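Local coordinates for structural polyprotein, VP1 (Israeli acute paralysis virus, PDB 5CDD) that probably serves as a structural subunit of the virus capsid, being the VP1 part of the longer structural polyprotein, at residues Q106-Y119 against D161-T174. Residues are numbered along the deposited sequence; the frame is centred on the assembly and turned at random.
Sequences QTCYIRSFLMPRNY and DKGYDSSLMYFSNT
Strands 110-116 and 166-172 are the antiparallel middle pair of a four-stranded sheet, consistent with one sheet of the jelly-roll expected for a dicistrovirus capsid protein. Phe113 N gives a nearly straight bond to Met169 O (2.9 Å), and Met169 N answers to Phe113 O. On the face carrying Phe113, Met169 and Phe171, Met169 CE reaches Phe113 CD2 at 3.7 Å, and the CE of Met115 meets the Met169 sulfur; Leu300 of a neighbouring capsid polyprotein chain packs on both phenylalanines. The other face looks into the domain: Ile110 CG2 packs against the Tyr170 ring, which also meets Trp53 and Phe96.

At one end Asn173 continues the pairing with its side chain: the amide lies over one face of the Tyr109 ring, offset toward its rim, while ND2 bonds to Thr107 O (3.0 Å) and OD1 accepts from Tyr109 N. Past Pro116, backbone and side chain act together. Arg117 N bonds to Asp165 O, and NE meets Asp165 OD2 (2.8 Å) on its syn side; the oxygen lies in the guanidinium plane, though NE stands 29° out of the carboxylate plane. Tyr88 OH bonds to that same oxygen. Arg117 and Asp165 are thus joined twice, which should limit the arginine's rotation.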
ATOM      1  N   GLN A 106     -48.062 -13.844  11.004  1.00 55.83           N
ATOM      2  CA  GLN A 106     -47.916 -12.738  10.069  1.00 53.48           C
ATOM      3  C   GLN A 106     -46.471 -12.535   9.649  1.00 50.42           C
ATOM      4  O   GLN A 106     -45.548 -13.102  10.235  1.00 49.84           O
ATOM      5  CB  GLN A 106     -48.411 -11.435  10.702  1.00 55.04           C
ATOM      6  CG  GLN A 106     -49.880 -11.397  11.063  1.00 57.64           C
ATOM      7  CD  GLN A 106     -50.282 -10.064  11.672  1.00 58.95           C
ATOM      8  OE1 GLN A 106     -49.766  -9.667  12.719  1.00 59.29           O
ATOM      9  NE2 GLN A 106     -51.200  -9.365  11.016  1.00 58.56           N
ATOM     10  N   THR A 107     -46.298 -11.715   8.619  1.00 47.06           N
ATOM     11  CA  THR A 107     -44.985 -11.356   8.104  1.00 44.08           C
ATOM     12  C   THR A 107     -45.033  -9.844   7.976  1.00 43.10           C
ATOM     13  O   THR A 107     -45.367  -9.304   6.923  1.00 44.12           O
ATOM     14  CB  THR A 107     -44.707 -11.979   6.722  1.00 42.86           C
ATOM     15  OG1 THR A 107     -44.529 -13.392   6.862  1.00 41.99           O
ATOM     16  CG2 THR A 107     -43.447 -11.384   6.113  1.00 41.97           C
ATOM     17  N   CYS A 108     -44.723  -9.167   9.075  1.00 41.53           N
ATOM     18  CA  CYS A 108     -44.741  -7.716   9.122  1.00 39.68           C
ATOM     19  C   CYS A 108     -43.569  -7.086   8.384  1.00 38.52           C
ATOM     20  O   CYS A 108     -42.418  -7.482   8.571  1.00 39.19           O
ATOM     21  CB  CYS A 108     -44.734  -7.251  10.577  1.00 39.26           C
ATOM     22  SG  CYS A 108     -44.623  -5.466  10.781  1.00 43.30           S
ATOM     23  N   TYR A 109     -43.872  -6.103   7.541  1.00 36.57           N
ATOM     24  CA  TYR A 109     -42.843  -5.398   6.791  1.00 34.56           C
ATOM     25  C   TYR A 109     -43.172  -3.911   6.749  1.00 33.39           C
ATOM     26  O   TYR A 109     -44.334  -3.518   6.854  1.00 32.19           O
ATOM     27  CB  TYR A 109     -42.720  -5.966   5.372  1.00 35.05           C
ATOM     28  CG  TYR A 109     -43.900  -5.701   4.465  1.00 35.94           C
ATOM     29  CD1 TYR A 109     -44.106  -4.441   3.903  1.00 36.51           C
ATOM     30  CD2 TYR A 109     -44.810  -6.713   4.160  1.00 36.59           C
ATOM     31  CE1 TYR A 109     -45.186  -4.194   3.060  1.00 37.33           C
ATOM     32  CE2 TYR A 109     -45.895  -6.477   3.319  1.00 37.54           C
ATOM     33  CZ  TYR A 109     -46.075  -5.217   2.772  1.00 38.44           C
ATOM     34  OH  TYR A 109     -47.143  -4.976   1.938  1.00 41.50           O
ATOM     35  N   ILE A 110     -42.138  -3.088   6.605  1.00 33.10           N
ATOM     36  CA  ILE A 110     -42.305  -1.640   6.562  1.00 31.52           C
ATOM     37  C   ILE A 110     -41.827  -1.078   5.228  1.00 31.14           C
ATOM     38  O   ILE A 110     -40.708  -1.348   4.801  1.00 31.37           O
ATOM     39  CB  ILE A 110     -41.501  -0.955   7.688  1.00 31.17           C
ATOM     40  CG1 ILE A 110     -41.843  -1.582   9.045  1.00 29.53           C
ATOM     41  CG2 ILE A 110     -41.785   0.534   7.691  1.00 29.78           C
ATOM     42  CD1 ILE A 110     -43.274  -1.394   9.482  1.00 29.03           C
ATOM     43  N   ARG A 111     -42.681  -0.295   4.579  1.00 31.88           N
ATOM     44  CA  ARG A 111     -42.356   0.325   3.296  1.00 32.05           C
ATOM     45  C   ARG A 111     -42.395   1.842   3.450  1.00 31.51           C
ATOM     46  O   ARG A 111     -43.263   2.380   4.135  1.00 32.01           O
ATOM     47  CB  ARG A 111     -43.375  -0.084   2.227  1.00 34.52           C
ATOM     48  CG  ARG A 111     -43.396  -1.561   1.867  1.00 37.78           C
ATOM     49  CD  ARG A 111     -42.301  -1.912   0.872  1.00 43.37           C
ATOM     50  NE  ARG A 111     -42.502  -1.316  -0.453  1.00 44.73           N
ATOM     51  CZ  ARG A 111     -43.500  -1.622  -1.279  1.00 44.71           C
ATOM     52  NH1 ARG A 111     -44.411  -2.521  -0.931  1.00 45.06           N
ATOM     53  NH2 ARG A 111     -43.577  -1.042  -2.471  1.00 42.97           N
ATOM     54  N   SER A 112     -41.451   2.530   2.819  1.00 31.15           N
ATOM     55  CA  SER A 112     -41.414   3.987   2.872  1.00 30.75           C
ATOM     56  C   SER A 112     -41.241   4.524   1.454  1.00 29.44           C
ATOM     57  O   SER A 112     -40.444   4.004   0.675  1.00 28.69           O
ATOM     58  CB  SER A 112     -40.274   4.472   3.777  1.00 31.15           C
ATOM     59  OG  SER A 112     -39.023   3.962   3.358  1.00 36.54           O
ATOM     60  N   PHE A 113     -42.006   5.558   1.122  1.00 28.72           N
ATOM     61  CA  PHE A 113     -41.960   6.157  -0.206  1.00 28.22           C
ATOM     62  C   PHE A 113     -41.763   7.662  -0.107  1.00 28.30           C
ATOM     63  O   PHE A 113     -41.643   8.221   0.982  1.00 27.77           O
ATOM     64  CB  PHE A 113     -43.279   5.902  -0.943  1.00 28.04           C
ATOM     65  CG  PHE A 113     -43.715   4.467  -0.944  1.00 27.35           C
ATOM     66  CD1 PHE A 113     -43.315   3.602  -1.958  1.00 28.32           C
ATOM     67  CD2 PHE A 113     -44.533   3.979   0.069  1.00 26.82           C
ATOM     68  CE1 PHE A 113     -43.726   2.270  -1.963  1.00 27.73           C
ATOM     69  CE2 PHE A 113     -44.949   2.651   0.075  1.00 26.72           C
ATOM     70  CZ  PHE A 113     -44.544   1.794  -0.944  1.00 27.23           C
ATOM     71  N   LEU A 114     -41.734   8.310  -1.266  1.00 29.23           N
ATOM     72  CA  LEU A 114     -41.605   9.755  -1.337  1.00 29.98           C
ATOM     73  C   LEU A 114     -42.982  10.301  -1.678  1.00 31.80           C
ATOM     74  O   LEU A 114     -43.846   9.573  -2.169  1.00 31.38           O
ATOM     75  CB  LEU A 114     -40.625  10.175  -2.435  1.00 28.05           C
ATOM     76  CG  LEU A 114     -39.122  10.079  -2.187  1.00 27.08           C
ATOM     77  CD1 LEU A 114     -38.386  10.538  -3.434  1.00 25.71           C
ATOM     78  CD2 LEU A 114     -38.733  10.942  -0.997  1.00 25.75           C
ATOM     79  N   MET A 115     -43.184  11.584  -1.411  1.00 33.71           N
ATOM     80  CA  MET A 115     -44.447  12.226  -1.722  1.00 35.49           C
ATOM     81  C   MET A 115     -44.318  13.714  -1.461  1.00 33.44           C
ATOM     82  O   MET A 115     -43.715  14.130  -0.477  1.00 33.93           O
ATOM     83  CB  MET A 115     -45.579  11.622  -0.891  1.00 40.24           C
ATOM     84  CG  MET A 115     -45.566  11.995   0.566  1.00 48.14           C
ATOM     85  SD  MET A 115     -47.090  12.864   0.928  1.00 63.04           S
ATOM     86  CE  MET A 115     -48.281  11.522   0.829  1.00 59.00           C
ATOM     87  N   PRO A 116     -44.868  14.538  -2.362  1.00 31.65           N
ATOM     88  CA  PRO A 116     -44.817  15.993  -2.236  1.00 30.68           C
ATOM     89  C   PRO A 116     -45.271  16.438  -0.856  1.00 30.75           C
ATOM     90  O   PRO A 116     -46.295  15.985  -0.354  1.00 31.06           O
ATOM     91  CB  PRO A 116     -45.758  16.457  -3.336  1.00 31.13           C
ATOM     92  CG  PRO A 116     -45.566  15.409  -4.397  1.00 30.28           C
ATOM     93  CD  PRO A 116     -45.602  14.142  -3.576  1.00 30.61           C
ATOM     94  N   ARG A 117     -44.503  17.330  -0.248  1.00 31.22           N
ATOM     95  CA  ARG A 117     -44.826  17.823   1.078  1.00 32.28           C
ATOM     96  C   ARG A 117     -46.247  18.367   1.145  1.00 34.05           C
ATOM     97  O   ARG A 117     -46.668  19.148   0.294  1.00 34.98           O
ATOM     98  CB  ARG A 117     -43.831  18.907   1.487  1.00 31.01           C
ATOM     99  CG  ARG A 117     -43.980  19.379   2.917  1.00 31.23           C
ATOM    100  CD  ARG A 117     -42.775  20.197   3.328  1.00 33.03           C
ATOM    101  NE  ARG A 117     -41.565  19.385   3.330  1.00 34.79           N
ATOM    102  CZ  ARG A 117     -41.360  18.364   4.154  1.00 37.12           C
ATOM    103  NH1 ARG A 117     -42.286  18.035   5.043  1.00 38.20           N
ATOM    104  NH2 ARG A 117     -40.232  17.668   4.090  1.00 37.17           N
ATOM    105  N   ASN A 118     -46.980  17.925   2.161  1.00 36.02           N
ATOM    106  CA  ASN A 118     -48.357  18.341   2.400  1.00 35.94           C
ATOM    107  C   ASN A 118     -49.402  17.772   1.452  1.00 36.35           C
ATOM    108  O   ASN A 118     -50.502  18.310   1.341  1.00 38.09           O
ATOM    109  CB  ASN A 118     -48.454  19.864   2.428  1.00 35.15           C
ATOM    110  CG  ASN A 118     -47.675  20.468   3.575  1.00 36.84           C
ATOM    111  OD1 ASN A 118     -47.856  20.091   4.735  1.00 36.94           O
ATOM    112  ND2 ASN A 118     -46.800  21.414   3.259  1.00 37.45           N
ATOM    113  N   TYR A 119     -49.054  16.692   0.765  1.00 36.13           N
ATOM    114  CA  TYR A 119     -49.990  16.020  -0.131  1.00 35.30           C
ATOM    115  C   TYR A 119     -50.637  14.947   0.737  1.00 36.43           C
ATOM    116  O   TYR A 119     -50.086  14.574   1.774  1.00 36.75           O
ATOM    117  CB  TYR A 119     -49.244  15.342  -1.281  1.00 34.17           C
ATOM    118  CG  TYR A 119     -49.209  16.111  -2.583  1.00 33.20           C
ATOM    119  CD1 TYR A 119     -48.877  17.466  -2.616  1.00 33.68           C
ATOM    120  CD2 TYR A 119     -49.449  15.462  -3.796  1.00 32.04           C
ATOM    121  CE1 TYR A 119     -48.782  18.157  -3.830  1.00 32.93           C
ATOM    122  CE2 TYR A 119     -49.357  16.139  -5.012  1.00 32.61           C
ATOM    123  CZ  TYR A 119     -49.021  17.483  -5.024  1.00 33.31           C
ATOM    124  OH  TYR A 119     -48.915  18.144  -6.231  1.00 31.97           O
ATOM    125  N   ASP A 161     -46.564  26.135   1.393  1.00 54.18           N
ATOM    126  CA  ASP A 161     -45.830  25.023   0.792  1.00 54.27           C
ATOM    127  C   ASP A 161     -46.782  23.894   0.419  1.00 54.21           C
ATOM    128  O   ASP A 161     -47.246  23.150   1.283  1.00 55.62           O
ATOM    129  CB  ASP A 161     -44.774  24.480   1.760  1.00 53.61           C
ATOM    130  CG  ASP A 161     -43.848  23.459   1.107  1.00 52.58           C
ATOM    131  OD1 ASP A 161     -44.331  22.592   0.347  1.00 49.86           O
ATOM    132  OD2 ASP A 161     -42.630  23.519   1.365  1.00 54.32           O
ATOM    133  N   LYS A 162     -47.074  23.769  -0.868  1.00 53.02           N
ATOM    134  CA  LYS A 162     -47.959  22.712  -1.334  1.00 52.10           C
ATOM    135  C   LYS A 162     -47.278  21.897  -2.418  1.00 50.35           C
ATOM    136  O   LYS A 162     -47.486  22.130  -3.608  1.00 50.42           O
ATOM    137  CB  LYS A 162     -49.263  23.298  -1.875  1.00 53.81           C
ATOM    138  CG  LYS A 162     -50.215  22.259  -2.472  1.00 56.89           C
ATOM    139  CD  LYS A 162     -50.777  21.306  -1.426  1.00 56.32           C
ATOM    140  CE  LYS A 162     -51.683  20.269  -2.075  1.00 57.07           C
ATOM    141  NZ  LYS A 162     -52.384  19.419  -1.077  1.00 57.49           N
ATOM    142  N   GLY A 163     -46.459  20.941  -1.996  1.00 47.99           N
ATOM    143  CA  GLY A 163     -45.761  20.094  -2.942  1.00 44.82           C
ATOM    144  C   GLY A 163     -44.568  20.765  -3.589  1.00 43.48           C
ATOM    145  O   GLY A 163     -44.232  20.449  -4.727  1.00 43.02           O
ATOM    146  N   TYR A 164     -43.928  21.690  -2.879  1.00 42.77           N
ATOM    147  CA  TYR A 164     -42.758  22.382  -3.418  1.00 42.08           C
ATOM    148  C   TYR A 164     -41.526  21.490  -3.327  1.00 40.12           C
ATOM    149  O   TYR A 164     -40.678  21.487  -4.222  1.00 39.98           O
ATOM    150  CB  TYR A 164     -42.496  23.688  -2.664  1.00 45.19           C
ATOM    151  CG  TYR A 164     -43.567  24.740  -2.858  1.00 48.84           C
ATOM    152  CD1 TYR A 164     -44.251  24.851  -4.071  1.00 50.73           C
ATOM    153  CD2 TYR A 164     -43.878  25.646  -1.841  1.00 49.45           C
ATOM    154  CE1 TYR A 164     -45.218  25.835  -4.269  1.00 53.58           C
ATOM    155  CE2 TYR A 164     -44.845  26.638  -2.028  1.00 52.09           C
ATOM    156  CZ  TYR A 164     -45.512  26.725  -3.244  1.00 54.19           C
ATOM    157  OH  TYR A 164     -46.469  27.700  -3.436  1.00 55.64           O
ATOM    158  N   ASP A 165     -41.434  20.742  -2.233  1.00 38.34           N
ATOM    159  CA  ASP A 165     -40.327  19.827  -2.009  1.00 35.62           C
ATOM    160  C   ASP A 165     -40.875  18.456  -1.633  1.00 34.39           C
ATOM    161  O   ASP A 165     -42.073  18.298  -1.383  1.00 33.23           O
ATOM    162  CB  ASP A 165     -39.412  20.367  -0.904  1.00 36.79           C
ATOM    163  CG  ASP A 165     -40.139  20.571   0.410  1.00 38.57           C
ATOM    164  OD1 ASP A 165     -41.232  21.175   0.401  1.00 39.83           O
ATOM    165  OD2 ASP A 165     -39.610  20.135   1.453  1.00 39.16           O
ATOM    166  N   SER A 166     -39.990  17.465  -1.597  1.00 33.42           N
ATOM    167  CA  SER A 166     -40.365  16.094  -1.273  1.00 32.92           C
ATOM    168  C   SER A 166     -40.499  15.812   0.217  1.00 32.03           C
ATOM    169  O   SER A 166     -39.915  16.498   1.053  1.00 31.13           O
ATOM    170  CB  SER A 166     -39.350  15.128  -1.888  1.00 33.76           C
ATOM    171  OG  SER A 166     -38.027  15.497  -1.517  1.00 35.82           O
ATOM    172  N   SER A 167     -41.283  14.789   0.532  1.00 31.84           N
ATOM    173  CA  SER A 167     -41.521  14.383   1.908  1.00 30.71           C
ATOM    174  C   SER A 167     -41.570  12.858   1.965  1.00 29.93           C
ATOM    175  O   SER A 167     -41.463  12.189   0.937  1.00 29.19           O
ATOM    176  CB  SER A 167     -42.839  14.983   2.412  1.00 30.87           C
ATOM    177  OG  SER A 167     -43.098  14.600   3.749  1.00 35.74           O
ATOM    178  N   LEU A 168     -41.728  12.310   3.163  1.00 29.59           N
ATOM    179  CA  LEU A 168     -41.782  10.864   3.330  1.00 29.19           C
ATOM    180  C   LEU A 168     -43.202  10.344   3.555  1.00 29.34           C
ATOM    181  O   LEU A 168     -44.056  11.037   4.112  1.00 29.29           O
ATOM    182  CB  LEU A 168     -40.906  10.445   4.514  1.00 28.43           C
ATOM    183  CG  LEU A 168     -40.792   8.945   4.784  1.00 27.58           C
ATOM    184  CD1 LEU A 168     -39.869   8.329   3.749  1.00 29.65           C
ATOM    185  CD2 LEU A 168     -40.250   8.705   6.182  1.00 27.92           C
ATOM    186  N   MET A 169     -43.445   9.118   3.105  1.00 29.49           N
ATOM    187  CA  MET A 169     -44.737   8.472   3.284  1.00 30.40           C
ATOM    188  C   MET A 169     -44.482   7.093   3.882  1.00 31.08           C
ATOM    189  O   MET A 169     -43.741   6.290   3.321  1.00 30.82           O
ATOM    190  CB  MET A 169     -45.473   8.341   1.955  1.00 31.21           C
ATOM    191  CG  MET A 169     -46.837   7.696   2.102  1.00 33.21           C
ATOM    192  SD  MET A 169     -47.830   7.829   0.623  1.00 39.25           S
ATOM    193  CE  MET A 169     -47.171   6.474  -0.361  1.00 38.43           C
ATOM    194  N   TYR A 170     -45.109   6.827   5.021  1.00 32.03           N
ATOM    195  CA  TYR A 170     -44.935   5.571   5.738  1.00 32.86           C
ATOM    196  C   TYR A 170     -46.015   4.539   5.421  1.00 33.32           C
ATOM    197  O   TYR A 170     -47.148   4.890   5.105  1.00 33.76           O
ATOM    198  CB  TYR A 170     -44.935   5.863   7.236  1.00 34.68           C
ATOM    199  CG  TYR A 170     -44.257   4.820   8.077  1.00 36.87           C
ATOM    200  CD1 TYR A 170     -42.875   4.658   8.030  1.00 37.99           C
ATOM    201  CD2 TYR A 170     -44.991   4.006   8.937  1.00 37.81           C
ATOM    202  CE1 TYR A 170     -42.237   3.714   8.823  1.00 41.43           C
ATOM    203  CE2 TYR A 170     -44.366   3.057   9.735  1.00 40.12           C
ATOM    204  CZ  TYR A 170     -42.987   2.915   9.674  1.00 42.06           C
ATOM    205  OH  TYR A 170     -42.354   1.981  10.462  1.00 45.45           O
ATOM    206  N   PHE A 171     -45.660   3.262   5.517  1.00 33.72           N
ATOM    207  CA  PHE A 171     -46.613   2.194   5.253  1.00 34.37           C
ATOM    208  C   PHE A 171     -46.200   0.860   5.863  1.00 35.28           C
ATOM    209  O   PHE A 171     -45.023   0.521   5.908  1.00 36.08           O
ATOM    210  CB  PHE A 171     -46.806   1.996   3.749  1.00 34.76           C
ATOM    211  CG  PHE A 171     -47.772   0.895   3.412  1.00 36.90           C
ATOM    212  CD1 PHE A 171     -49.145   1.120   3.459  1.00 38.12           C
ATOM    213  CD2 PHE A 171     -47.313  -0.384   3.115  1.00 37.28           C
ATOM    214  CE1 PHE A 171     -50.046   0.087   3.216  1.00 38.00           C
ATOM    215  CE2 PHE A 171     -48.208  -1.426   2.872  1.00 38.55           C
ATOM    216  CZ  PHE A 171     -49.578  -1.190   2.924  1.00 37.93           C
ATOM    217  N   SER A 172     -47.188   0.105   6.330  1.00 36.82           N
ATOM    218  CA  SER A 172     -46.945  -1.212   6.912  1.00 37.83           C
ATOM    219  C   SER A 172     -48.187  -2.060   6.678  1.00 38.32           C
ATOM    220  O   SER A 172     -49.299  -1.539   6.654  1.00 39.26           O
ATOM    221  CB  SER A 172     -46.663  -1.098   8.415  1.00 38.29           C
ATOM    222  OG  SER A 172     -46.364  -2.366   8.988  1.00 38.58           O
ATOM    223  N   ASN A 173     -48.004  -3.363   6.507  1.00 38.48           N
ATOM    224  CA  ASN A 173     -49.144  -4.239   6.275  1.00 38.99           C
ATOM    225  C   ASN A 173     -49.865  -4.622   7.563  1.00 39.60           C
ATOM    226  O   ASN A 173     -50.989  -5.107   7.522  1.00 41.03           O
ATOM    227  CB  ASN A 173     -48.707  -5.500   5.511  1.00 38.65           C
ATOM    228  CG  ASN A 173     -47.709  -6.341   6.285  1.00 39.04           C
ATOM    229  OD1 ASN A 173     -47.052  -5.852   7.196  1.00 40.15           O
ATOM    230  ND2 ASN A 173     -47.578  -7.608   5.911  1.00 38.24           N
ATOM    231  N   THR A 174     -49.230  -4.376   8.702  1.00 39.23           N
ATOM    232  CA  THR A 174     -49.811  -4.705   9.993  1.00 40.14           C
ATOM    233  C   THR A 174     -49.890  -3.441  10.823  1.00 40.84           C
ATOM    234  O   THR A 174     -49.248  -2.446  10.498  1.00 40.40           O
ATOM    235  CB  THR A 174     -48.940  -5.716  10.737  1.00 39.96           C
ATOM    236  OG1 THR A 174     -47.708  -5.097  11.134  1.00 41.91           O
ATOM    237  CG2 THR A 174     -48.635  -6.905   9.828  1.00 39.48           C
TER